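Lysozyme (Penaeus vannamei, PDB 6UKC) probably hydrolyses the beta-1,4 linkages of bacterial peptidoglycan and of chitodextrins, as a C-type lysozyme of glycosyl hydrolase family 22. Local coordinates at residues E11-L16 and D25-W30. Numbering follows the deposited sequence.
Sequences EFAELL and DDIKNW
The F12 ring meets W30 at its edge, where CE2 of F12 comes 4.0 Å from the backbone O of W30, close to the plane of the ring. One face of the same ring carries L16 from its own helix, with CD1 lying 3.7 Å above the ring plane and displaced toward the rim. F12 gets there because CG stands anti to the backbone N (chi1 -174°), which carries the ring across to helix 24-38, where it also touches V31 and A34. The indole of W30 takes little part: its CB faces helix 9-20, but the ring swings away to meet Y111 and W114 edge-to-face, and it is the CB that L16 CD1 touches, at 3.9 Å. These two side chains cross at about a right angle.

One turn earlier, I27 points its branches at helix 9-20: CG1 packs on L16 CB at 3.8 Å, CG2 sits against A13 CB at 4.0 Å, and CD1 reaches the A13 carbonyl O. A chi1 of -73° sets CG1 beside the backbone N, against L16, and CG2 anti to that N, against A13. A13 and I27 have the nearest CA atoms across the contact, 6.2 Å apart, consistent with the small side chain of A13.

No hydrogen bond joins the two segments, and the contact is buried. Farther off, N29 ND2 makes a bent hydrogen bond to D25 O (2.9 Å), reaching it from well off the carbonyl plane, while K28 NZ forms a salt bridge with D127 OD2. L91 of helix 88-105 touches both L16 and W30, and M130 of helix 126-134 touches A13. The axes of the two short segments run roughly antiparallel, at 148°, in the helical hairpin that opens the alpha domain of the C-type lysozyme fold.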
# COMPACT_ATOMS: atom_id res chain seq x y z
N GLU A 11 8.50 -7.60 10.46
CA GLU A 11 8.68 -8.61 9.38
C GLU A 11 8.44 -7.96 8.01
O GLU A 11 9.20 -8.19 7.05
CB GLU A 11 7.70 -9.74 9.59
CG GLU A 11 7.89 -10.89 8.62
CD GLU A 11 6.71 -11.84 8.56
OE1 GLU A 11 6.69 -12.66 7.67
OE2 GLU A 11 5.82 -11.74 9.42
N PHE A 12 7.40 -7.15 7.92
CA PHE A 12 7.05 -6.42 6.69
C PHE A 12 8.14 -5.38 6.41
O PHE A 12 8.56 -5.30 5.22
CB PHE A 12 5.66 -5.80 6.82
CG PHE A 12 5.16 -5.16 5.55
CD1 PHE A 12 5.05 -5.89 4.39
CD2 PHE A 12 4.83 -3.82 5.53
CE1 PHE A 12 4.59 -5.30 3.23
CE2 PHE A 12 4.39 -3.23 4.36
CZ PHE A 12 4.26 -3.97 3.21
N ALA A 13 8.58 -4.63 7.43
CA ALA A 13 9.69 -3.66 7.26
C ALA A 13 10.94 -4.36 6.71
O ALA A 13 11.51 -3.83 5.72
CB ALA A 13 10.00 -2.93 8.56
N GLU A 14 11.36 -5.48 7.33
CA GLU A 14 12.59 -6.23 6.93
C GLU A 14 12.41 -6.75 5.50
O GLU A 14 13.38 -6.76 4.75
CB GLU A 14 12.92 -7.32 7.96
CG GLU A 14 13.42 -6.78 9.30
CD GLU A 14 13.91 -7.83 10.30
OE1 GLU A 14 13.51 -7.76 11.48
OE2 GLU A 14 14.69 -8.72 9.93
N LEU A 15 11.21 -7.15 5.10
CA LEU A 15 10.97 -7.69 3.73
C LEU A 15 11.21 -6.59 2.69
O LEU A 15 11.87 -6.87 1.65
CB LEU A 15 9.53 -8.19 3.62
CG LEU A 15 9.15 -8.61 2.20
CD1 LEU A 15 9.90 -9.88 1.81
CD2 LEU A 15 7.65 -8.77 2.07
N LEU A 16 10.63 -5.41 2.91
CA LEU A 16 10.79 -4.27 1.97
C LEU A 16 12.29 -3.91 1.86
O LEU A 16 12.75 -3.57 0.74
CB LEU A 16 9.93 -3.09 2.44
CG LEU A 16 8.42 -3.31 2.42
CD1 LEU A 16 7.71 -2.12 3.05
CD2 LEU A 16 7.89 -3.52 1.01
N ASP A 25 12.81 5.98 4.03
CA ASP A 25 11.66 6.89 3.79
C ASP A 25 10.51 6.08 3.18
O ASP A 25 9.36 6.20 3.63
CB ASP A 25 11.99 8.05 2.84
CG ASP A 25 10.85 9.06 2.86
OD1 ASP A 25 10.70 9.73 3.91
OD2 ASP A 25 10.05 9.10 1.88
N ASP A 26 10.81 5.31 2.14
CA ASP A 26 9.78 4.47 1.49
C ASP A 26 9.24 3.53 2.55
O ASP A 26 7.97 3.49 2.72
CB ASP A 26 10.32 3.70 0.28
CG ASP A 26 10.54 4.55 -0.97
OD1 ASP A 26 10.51 5.81 -0.85
OD2 ASP A 26 10.77 3.95 -2.03
N ILE A 27 10.14 2.84 3.26
CA ILE A 27 9.73 1.74 4.18
C ILE A 27 8.81 2.31 5.27
O ILE A 27 7.65 1.82 5.41
CB ILE A 27 10.92 0.96 4.75
CG1 ILE A 27 11.58 0.07 3.69
CG2 ILE A 27 10.50 0.14 5.97
CD1 ILE A 27 12.95 -0.44 4.07
N LYS A 28 9.25 3.35 5.99
CA LYS A 28 8.45 3.86 7.15
C LYS A 28 7.04 4.23 6.65
O LYS A 28 6.05 3.98 7.38
CB LYS A 28 9.15 5.02 7.86
CG LYS A 28 9.29 6.30 7.06
CD LYS A 28 10.28 7.24 7.70
CE LYS A 28 10.18 8.67 7.21
NZ LYS A 28 11.25 9.49 7.85
N ASN A 29 6.96 4.77 5.43
CA ASN A 29 5.66 5.19 4.84
C ASN A 29 4.85 3.94 4.46
O ASN A 29 3.64 3.94 4.73
CB ASN A 29 5.86 6.18 3.69
CG ASN A 29 6.08 7.60 4.18
OD1 ASN A 29 5.22 8.15 4.85
ND2 ASN A 29 7.25 8.17 3.93
N TRP A 30 5.46 2.92 3.84
CA TRP A 30 4.64 1.76 3.38
C TRP A 30 4.18 0.96 4.61
O TRP A 30 2.99 0.55 4.66
CB TRP A 30 5.36 0.90 2.32
CG TRP A 30 5.52 1.53 0.98
CD1 TRP A 30 6.68 1.62 0.26
CD2 TRP A 30 4.50 2.13 0.14
NE1 TRP A 30 6.47 2.24 -0.94
CE2 TRP A 30 5.14 2.57 -1.05
CE3 TRP A 30 3.12 2.34 0.27
CZ2 TRP A 30 4.45 3.21 -2.08
CZ3 TRP A 30 2.44 2.99 -0.74
CH2 TRP A 30 3.10 3.41 -1.90